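Local coordinates for protein putative phosphosugar isomerase (Clostridium difficile, PDB 3G68) that probably acts as a phosphosugar isomerase built from two SIS domains and may bind a sugar phosphate, though its substrate is not established, at residues G136-K139 with K143-G146; D6-T11 with P317-C322; V13-I18 with T150-M155. All coordinates share one frame; numbering follows the deposited sequence. Where two conformers were deposited one is given.

Overall arrangement
Starting at the N terminus, helix 4-20 supplies one side of two contacts: residues 6-11 belong to contact 2, and residues 13-18, just beyond, to contact 3. The chain then runs through the first parallel sheet to the loop after strand 129-130, where contact 1 closes a short loop at the start of helix 145-165. One turn further on, residues 150-155 return to helix 4-20 and close contact 3, whose long loop therefore encloses contact 1. Contact 2 closes last, when helix 316-324 arrives after the second sheet, and its loop encloses both others. None cross. Contacts 1 and 2 also meet directly, through the salt bridge between K145 and E10.

Contact 1: residues G136-K139 with K143-G146; sequences GEEK and KTKG
E138 and K143 bring their CA atoms to within 6.9 Å where the chain doubles back between strand 129-130 and helix 145-165, in the strand-to-helix connection that ends the first parallel sheet of this SIS protein. Residues 136-139 run as irregular loop, and G136 takes a positive phi of 84°, which by itself favours glycine. Only three residues separate them from 143-146, where T144 occupies the N-cap position and the helix begins at K145.

The E138 side chain illustrates how an acidic residue can hold the start of a helix by backbone N-H groups of the N-cap residue and the first turn. Its CG is anti to the backbone N (chi1 -165°), and the chain beyond stays extended, which carries the carboxylate straight to the helix start. T144 N donates to OE2 at 2.8 Å along an almost straight line (174°), while G146 N donates to OE1 at the same distance along a more bent path. Both donors come from the syn side and lie somewhat out of the carboxylate plane. With Q91 NE2 also bonded to OE1 and a water to OE2, each oxygen has two partners, which should restrict the rotation of the group.

Two lysines run alongside. K143 slides past E138 in the opposite direction, its CD 3.6 Å from E138 OE1, and its NZ bonds to S140 O; the K143 side chain also lies about 4 Å from a bound citric acid, probably from the crystallisation liquor. The K145 chain bends at chi3 and delivers NZ to E137 O at 2.9 Å, from above the carbonyl plane. That ammonium also bonds to C135 O and forms a salt bridge with E10 of helix 4-20. The water donates to E138 OE2 at 2.7 Å and accepts from T144 OG1, also at 2.7 Å.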
loop_
_atom_site.group_PDB
_atom_site.type_symbol
_atom_site.label_atom_id
_atom_site.label_comp_id
_atom_site.label_asym_id
_atom_site.label_seq_id
_atom_site.Cartn_x
_atom_site.Cartn_y
_atom_site.Cartn_z
ATOM N N GLY B 136 -9.711 -4.035 -46.410
ATOM C CA GLY B 136 -10.129 -2.680 -46.783
ATOM C C GLY B 136 -9.530 -2.346 -48.142
ATOM O O GLY B 136 -8.702 -3.103 -48.672
ATOM N N GLU B 137 -9.917 -1.209 -48.705
ATOM C CA GLU B 137 -9.405 -0.816 -50.004
ATOM C C GLU B 137 -7.919 -0.454 -49.964
ATOM O O GLU B 137 -7.418 0.096 -48.983
ATOM C CB GLU B 137 -10.237 0.296 -50.660
ATOM C CG GLU B 137 -10.170 1.719 -50.126
ATOM C CD GLU B 137 -10.999 2.703 -51.025
ATOM O OE1 GLU B 137 -10.753 2.750 -52.251
ATOM O OE2 GLU B 137 -11.888 3.417 -50.505
ATOM N N GLU B 138 -7.237 -0.778 -51.057
ATOM C CA GLU B 138 -5.827 -0.501 -51.216
ATOM C C GLU B 138 -5.594 0.096 -52.612
ATOM O O GLU B 138 -5.328 -0.626 -53.570
ATOM C CB GLU B 138 -5.026 -1.760 -50.952
ATOM C CG GLU B 138 -3.529 -1.446 -50.747
ATOM C CD GLU B 138 -2.691 -2.634 -50.316
ATOM O OE1 GLU B 138 -3.222 -3.759 -50.158
ATOM O OE2 GLU B 138 -1.474 -2.418 -50.115
ATOM N N LYS B 139 -5.698 1.421 -52.666
ATOM C CA LYS B 139 -5.519 2.199 -53.879
ATOM C C LYS B 139 -4.034 2.466 -54.095
ATOM O O LYS B 139 -3.576 3.610 -54.026
ATOM C CB LYS B 139 -6.302 3.516 -53.795
ATOM C CG LYS B 139 -7.809 3.335 -53.656
ATOM N N LYS B 143 0.742 -3.303 -53.941
ATOM C CA LYS B 143 0.017 -3.866 -52.773
ATOM C C LYS B 143 0.961 -4.456 -51.741
ATOM O O LYS B 143 1.900 -5.198 -52.106
ATOM C CB LYS B 143 -0.960 -4.979 -53.189
ATOM C CG LYS B 143 -1.970 -4.622 -54.300
ATOM C CD LYS B 143 -3.054 -3.711 -53.792
ATOM C CE LYS B 143 -4.227 -3.636 -54.762
ATOM N NZ LYS B 143 -3.991 -2.813 -55.939
ATOM N N THR B 144 0.682 -4.155 -50.466
ATOM C CA THR B 144 1.459 -4.646 -49.314
ATOM C C THR B 144 0.503 -5.268 -48.321
ATOM O O THR B 144 0.526 -6.473 -48.089
ATOM C CB THR B 144 2.296 -3.498 -48.697
ATOM O OG1 THR B 144 1.462 -2.387 -48.400
ATOM C CG2 THR B 144 3.414 -3.015 -49.702
ATOM N N LYS B 145 -0.337 -4.439 -47.731
ATOM C CA LYS B 145 -1.395 -4.888 -46.813
ATOM C C LYS B 145 -2.147 -6.115 -47.330
ATOM O O LYS B 145 -2.356 -7.090 -46.615
ATOM C CB LYS B 145 -2.401 -3.725 -46.630
ATOM C CG LYS B 145 -3.643 -4.059 -45.850
ATOM C CD LYS B 145 -4.523 -2.816 -45.667
ATOM C CE LYS B 145 -5.183 -2.338 -46.968
ATOM N NZ LYS B 145 -6.337 -1.374 -46.672
ATOM N N GLY B 146 -2.599 -6.038 -48.573
ATOM C CA GLY B 146 -3.359 -7.132 -49.189
ATOM C C GLY B 146 -2.614 -8.448 -49.305
ATOM O O GLY B 146 -3.213 -9.514 -49.151
HETATM O O HOH W 1 0.657 -0.721 -50.345
#

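Contact 2: residues D6-T11 with P317-C322; sequences DYMLET and PIQLIC
M8 reaches across from helix 4-20 to Q319 and L320 of helix 316-324, joining the N-terminal helix to one that follows the second parallel sheet of this double-SIS chain, more than 300 residues later. The nearest CA atoms, those of M8 and L320, are still 8.2 Å apart, and a single long side chain bridges the gap.

Apolar contact dominates. M8 is a selenomethionine whose CG lies anti to the carbonyl carbon (chi1 -72°); the chain continues extended at chi2 and then bends at chi3, which lays both SE and CE against the facing helix. SE comes to 3.8 Å from Q319 CB and passes 3.9 Å from the backbone N of L320. M8 CE rests 3.8 Å from the same Q319 CB. More loosely, M8 CE lies 4.5 Å from L320 CB. The M8 and Q319 chains run obliquely to one another. The L320 side chain also touches Y191 and I198 of helix 187-200.

Polar groups are nearby but find their partners elsewhere. The amide oxygen OE1 of Q319 is 3.8 Å from the methyl CE of M8, yet its hydrogen bond is with Y148 OH of helix 145-165. On the M8 side, T11 OG1 donates to Y7 O at 2.8 Å within its own helix, with the donor tilted from the carbonyl plane. Y7 OH bonds to K139 N, which links this helix to the loop of contact 1.

No hydrogen bond spans 6-11 and 317-322, and the three residues that touch, M8, Q319 and L320, are all buried. The contact therefore probably rests on van der Waals packing of the M8 chalcogen (selenium here, in place of the native sulfur) and its methyl, weakly directional compared with a hydrogen bond, while Q319 OE1 is satisfied by Y148.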
loop_
_atom_site.group_PDB
_atom_site.type_symbol
_atom_site.label_atom_id
_atom_site.label_comp_id
_atom_site.label_asym_id
_atom_site.label_seq_id
_atom_site.Cartn_x
_atom_site.Cartn_y
_atom_site.Cartn_z
ATOM N N ASP B 6 1.294 4.056 -45.455
ATOM C CA ASP B 6 -0.003 4.099 -44.777
ATOM C C ASP B 6 -0.633 2.710 -44.753
ATOM O O ASP B 6 -1.081 2.262 -43.693
ATOM C CB ASP B 6 -0.979 5.094 -45.423
ATOM C CG ASP B 6 -0.529 6.546 -45.286
ATOM O OD1 ASP B 6 0.056 6.935 -44.261
ATOM O OD2 ASP B 6 -0.757 7.315 -46.223
ATOM N N TYR B 7 -0.651 2.049 -45.913
ATOM C CA TYR B 7 -1.213 0.721 -46.026
ATOM C C TYR B 7 -0.415 -0.300 -45.249
ATOM O O TYR B 7 -1.036 -1.185 -44.656
ATOM C CB TYR B 7 -1.409 0.297 -47.480
ATOM C CG TYR B 7 -2.450 1.100 -48.225
ATOM C CD1 TYR B 7 -3.752 1.228 -47.725
ATOM C CD2 TYR B 7 -2.174 1.659 -49.482
ATOM C CE1 TYR B 7 -4.726 1.938 -48.422
ATOM C CE2 TYR B 7 -3.159 2.365 -50.194
ATOM C CZ TYR B 7 -4.416 2.507 -49.648
ATOM O OH TYR B 7 -5.385 3.180 -50.329
HETATM N N MSE B 8 0.927 -0.204 -45.251
HETATM C CA MSE B 8 1.767 -1.114 -44.414
HETATM C C MSE B 8 1.428 -0.938 -42.920
HETATM O O MSE B 8 1.116 -1.897 -42.233
HETATM C CB MSE B 8 3.262 -0.881 -44.636
HETATM C CG MSE B 8 3.741 -1.363 -45.970
HETATM SE SE MSE B 8 5.581 -0.866 -46.241
HETATM C CE MSE B 8 6.275 -2.279 -44.841
ATOM N N LEU B 9 1.433 0.307 -42.451
ATOM C CA LEU B 9 1.123 0.611 -41.050
ATOM C C LEU B 9 -0.295 0.173 -40.600
ATOM O O LEU B 9 -0.472 -0.171 -39.417
ATOM C CB LEU B 9 1.395 2.089 -40.740
ATOM C CG LEU B 9 2.879 2.460 -40.810
ATOM C CD1 LEU B 9 3.077 3.963 -40.627
ATOM C CD2 LEU B 9 3.712 1.717 -39.796
ATOM N N GLU B 10 -1.262 0.142 -41.534
ATOM C CA GLU B 10 -2.640 -0.342 -41.271
ATOM C C GLU B 10 -2.721 -1.873 -41.109
ATOM O O GLU B 10 -3.693 -2.415 -40.554
ATOM C CB GLU B 10 -3.514 0.002 -42.495
ATOM C CG GLU B 10 -4.981 -0.102 -42.279
ATOM C CD GLU B 10 -5.802 0.121 -43.534
ATOM O OE1 GLU B 10 -7.028 -0.046 -43.422
ATOM O OE2 GLU B 10 -5.277 0.442 -44.613
ATOM N N THR B 11 -1.725 -2.574 -41.652
ATOM C CA THR B 11 -1.739 -4.024 -41.754
ATOM C C THR B 11 -1.970 -4.789 -40.419
ATOM O O THR B 11 -2.888 -5.605 -40.364
ATOM C CB THR B 11 -0.547 -4.546 -42.615
ATOM O OG1 THR B 11 -0.598 -3.887 -43.893
ATOM C CG2 THR B 11 -0.670 -6.048 -42.843
ATOM N N PRO B 317 11.097 -4.525 -44.523
ATOM C CA PRO B 317 12.138 -3.592 -44.999
ATOM C C PRO B 317 12.176 -3.349 -46.492
ATOM O O PRO B 317 12.412 -2.225 -46.924
ATOM C CB PRO B 317 13.446 -4.231 -44.516
ATOM C CG PRO B 317 13.067 -5.549 -43.984
ATOM C CD PRO B 317 11.677 -5.521 -43.601
ATOM N N ILE B 318 11.927 -4.399 -47.274
ATOM C CA ILE B 318 11.986 -4.301 -48.714
ATOM C C ILE B 318 10.759 -3.526 -49.201
ATOM O O ILE B 318 10.897 -2.655 -50.047
ATOM C CB ILE B 318 12.064 -5.689 -49.430
ATOM C CG1 ILE B 318 13.280 -6.483 -48.953
ATOM C CG2 ILE B 318 12.174 -5.468 -50.931
ATOM C CD1 ILE B 318 14.557 -5.789 -49.215
ATOM N N GLN B 319 9.575 -3.834 -48.676
ATOM C CA GLN B 319 8.386 -3.039 -49.010
ATOM C C GLN B 319 8.549 -1.603 -48.618
ATOM O O GLN B 319 8.052 -0.719 -49.322
ATOM C CB GLN B 319 7.143 -3.612 -48.331
ATOM C CG GLN B 319 6.727 -4.957 -48.871
ATOM C CD GLN B 319 5.863 -5.706 -47.902
ATOM O OE1 GLN B 319 6.023 -5.581 -46.675
ATOM N NE2 GLN B 319 4.926 -6.500 -48.432
ATOM N N LEU B 320 9.227 -1.319 -47.501
ATOM C CA LEU B 320 9.444 0.071 -47.107
ATOM C C LEU B 320 10.353 0.783 -48.090
ATOM O O LEU B 320 10.156 1.986 -48.369
ATOM C CB LEU B 320 9.892 0.240 -45.649
ATOM C CG LEU B 320 9.950 1.670 -45.141
ATOM C CD1 LEU B 320 8.591 2.418 -45.327
ATOM C CD2 LEU B 320 10.335 1.656 -43.673
ATOM N N ILE B 321 11.349 0.062 -48.624
ATOM C CA ILE B 321 12.199 0.601 -49.676
ATOM C C ILE B 321 11.331 1.001 -50.863
ATOM O O ILE B 321 11.534 2.070 -51.413
ATOM C CB ILE B 321 13.301 -0.368 -50.142
ATOM C CG1 ILE B 321 14.412 -0.449 -49.104
ATOM C CG2 ILE B 321 13.915 0.114 -51.485
ATOM C CD1 ILE B 321 15.458 -1.584 -49.354
ATOM N N CYS B 322 10.347 0.159 -51.205
ATOM C CA CYS B 322 9.431 0.450 -52.318
ATOM C C CYS B 322 8.634 1.727 -52.110
ATOM O O CYS B 322 8.331 2.434 -53.070
ATOM C CB CYS B 322 8.495 -0.724 -52.608
ATOM S SG CYS B 322 9.336 -2.256 -53.102
#

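Contact 3: residues V13-I18 with T150-M155; sequences VRMREI and TKLNLM
L152 meets M15 and I18 where helices 4-20 and 145-165 run almost parallel, their local axes 10.3 Å apart and inclined by 19°. M15, a selenomethionine, was modelled in two conformers, and its contacts here are those of the one given. With CG set anti to the backbone N (chi1 179°), the leucine extends toward the facing helix. Its CB faces M15 CE at 3.8 Å, and CG and CD1 lie near the same methyl. The tip carbon CD2 lies 3.6 Å from M15 CB and 3.5 Å from the backbone M15 O, while I18 CG2 approaches from further along the helix at 4.3 Å. A still shorter approach between CD2 and M15 CE is doubtful. One turn on, I18 CG2 meets N153 OD1 at 3.4 Å, the two side chains crossing at about a right angle.

This seam is buried within a wider helical layer. Helix 170-184 adds I180 against L152 and I184 against M15, while K151 and M155 touch helix 43-59. Helix 145-165 itself follows strand 129-130, an outermost strand of the first parallel sheet, so the seam fastens the N-terminal helix beside that sheet.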
loop_
_atom_site.group_PDB
_atom_site.type_symbol
_atom_site.label_atom_id
_atom_site.label_comp_id
_atom_site.label_asym_id
_atom_site.label_seq_id
_atom_site.Cartn_x
_atom_site.Cartn_y
_atom_site.Cartn_z
ATOM N N VAL B 13 -3.620 -3.915 -37.708
ATOM C CA VAL B 13 -5.030 -3.717 -37.248
ATOM C C VAL B 13 -5.985 -4.606 -38.076
ATOM O O VAL B 13 -6.830 -5.319 -37.548
ATOM C CB VAL B 13 -5.449 -2.201 -37.307
ATOM C CG1 VAL B 13 -6.913 -2.001 -36.927
ATOM C CG2 VAL B 13 -4.556 -1.374 -36.411
ATOM N N ARG B 14 -5.790 -4.614 -39.381
ATOM C CA ARG B 14 -6.615 -5.429 -40.288
ATOM C C ARG B 14 -6.419 -6.908 -40.039
ATOM O O ARG B 14 -7.390 -7.673 -40.039
ATOM C CB ARG B 14 -6.357 -5.098 -41.771
ATOM C CG ARG B 14 -6.944 -3.766 -42.251
ATOM C CD ARG B 14 -8.461 -3.692 -42.094
ATOM N NE ARG B 14 -8.995 -2.452 -42.646
ATOM C CZ ARG B 14 -10.283 -2.105 -42.662
ATOM N NH1 ARG B 14 -11.223 -2.893 -42.143
ATOM N NH2 ARG B 14 -10.630 -0.938 -43.198
HETATM N N MSE B 15 -5.175 -7.331 -39.789
HETATM C CA MSE B 15 -4.878 -8.754 -39.559
HETATM C C MSE B 15 -5.587 -9.277 -38.304
HETATM O O MSE B 15 -6.184 -10.363 -38.318
HETATM C CB MSE B 15 -3.371 -8.993 -39.496
HETATM C CG MSE B 15 -2.666 -8.782 -40.840
HETATM SE SE MSE B 15 -0.782 -9.302 -40.772
HETATM C CE MSE B 15 -1.092 -11.274 -40.476
ATOM N N ARG B 16 -5.555 -8.486 -37.256
ATOM C CA ARG B 16 -6.234 -8.830 -35.995
ATOM C C ARG B 16 -7.752 -8.932 -36.174
ATOM O O ARG B 16 -8.377 -9.808 -35.562
ATOM C CB ARG B 16 -5.917 -7.825 -34.924
ATOM C CG ARG B 16 -4.502 -7.916 -34.469
ATOM C CD ARG B 16 -4.164 -6.741 -33.677
ATOM N NE ARG B 16 -2.754 -6.781 -33.377
ATOM C CZ ARG B 16 -1.993 -5.717 -33.197
ATOM N NH1 ARG B 16 -2.498 -4.496 -33.298
ATOM N NH2 ARG B 16 -0.717 -5.897 -32.929
ATOM N N GLU B 17 -8.334 -8.066 -37.010
ATOM C CA GLU B 17 -9.763 -8.118 -37.330
ATOM C C GLU B 17 -10.154 -9.392 -38.076
ATOM O O GLU B 17 -11.211 -10.019 -37.808
ATOM C CB GLU B 17 -10.197 -6.932 -38.173
ATOM C CG GLU B 17 -10.165 -5.623 -37.408
ATOM C CD GLU B 17 -10.414 -4.418 -38.290
ATOM O OE1 GLU B 17 -10.475 -4.594 -39.528
ATOM O OE2 GLU B 17 -10.504 -3.297 -37.731
ATOM N N ILE B 18 -9.292 -9.771 -39.006
ATOM C CA ILE B 18 -9.462 -10.974 -39.781
ATOM C C ILE B 18 -9.418 -12.213 -38.895
ATOM O O ILE B 18 -10.239 -13.097 -39.035
ATOM C CB ILE B 18 -8.446 -11.039 -40.936
ATOM C CG1 ILE B 18 -8.809 -9.956 -41.969
ATOM C CG2 ILE B 18 -8.459 -12.444 -41.584
ATOM C CD1 ILE B 18 -7.762 -9.788 -43.068
ATOM N N THR B 150 -3.855 -11.697 -47.276
ATOM C CA THR B 150 -4.230 -12.866 -48.108
ATOM C C THR B 150 -3.473 -14.115 -47.595
ATOM O O THR B 150 -4.053 -15.206 -47.434
ATOM C CB THR B 150 -3.978 -12.585 -49.623
ATOM O OG1 THR B 150 -4.834 -11.494 -50.045
ATOM C CG2 THR B 150 -4.232 -13.828 -50.494
ATOM N N LYS B 151 -2.177 -13.966 -47.304
ATOM C CA LYS B 151 -1.423 -15.051 -46.679
ATOM C C LYS B 151 -2.086 -15.481 -45.351
ATOM O O LYS B 151 -2.253 -16.662 -45.103
ATOM C CB LYS B 151 0.012 -14.653 -46.407
ATOM C CG LYS B 151 0.853 -14.433 -47.662
ATOM C CD LYS B 151 2.324 -14.247 -47.279
ATOM C CE LYS B 151 2.610 -12.893 -46.567
ATOM N NZ LYS B 151 4.053 -12.685 -46.348
ATOM N N LEU B 152 -2.461 -14.512 -44.515
ATOM C CA LEU B 152 -3.134 -14.819 -43.249
ATOM C C LEU B 152 -4.429 -15.582 -43.506
ATOM O O LEU B 152 -4.693 -16.588 -42.865
ATOM C CB LEU B 152 -3.466 -13.544 -42.471
ATOM C CG LEU B 152 -4.187 -13.677 -41.128
ATOM C CD1 LEU B 152 -3.472 -14.608 -40.145
ATOM C CD2 LEU B 152 -4.293 -12.275 -40.504
ATOM N N ASN B 153 -5.217 -15.102 -44.454
ATOM C CA ASN B 153 -6.519 -15.717 -44.805
ATOM C C ASN B 153 -6.379 -17.185 -45.220
ATOM O O ASN B 153 -7.182 -18.042 -44.819
ATOM C CB ASN B 153 -7.218 -14.910 -45.920
ATOM C CG ASN B 153 -8.670 -14.600 -45.591
ATOM O OD1 ASN B 153 -8.979 -14.159 -44.477
ATOM N ND2 ASN B 153 -9.563 -14.801 -46.553
ATOM N N LEU B 154 -5.342 -17.464 -46.010
ATOM C CA LEU B 154 -4.974 -18.825 -46.409
ATOM C C LEU B 154 -4.554 -19.698 -45.208
ATOM O O LEU B 154 -4.896 -20.874 -45.145
ATOM C CB LEU B 154 -3.855 -18.809 -47.434
ATOM C CG LEU B 154 -4.244 -18.375 -48.850
ATOM C CD1 LEU B 154 -3.004 -17.978 -49.643
ATOM C CD2 LEU B 154 -5.014 -19.501 -49.539
HETATM N N MSE B 155 -3.793 -19.131 -44.279
HETATM C CA MSE B 155 -3.402 -19.861 -43.106
HETATM C C MSE B 155 -4.630 -20.176 -42.239
HETATM O O MSE B 155 -4.719 -21.265 -41.706
HETATM C CB MSE B 155 -2.360 -19.091 -42.287
HETATM C CG MSE B 155 -1.009 -19.036 -42.960
HETATM SE SE MSE B 155 0.226 -18.090 -41.809
HETATM C CE MSE B 155 1.914 -18.553 -42.644
#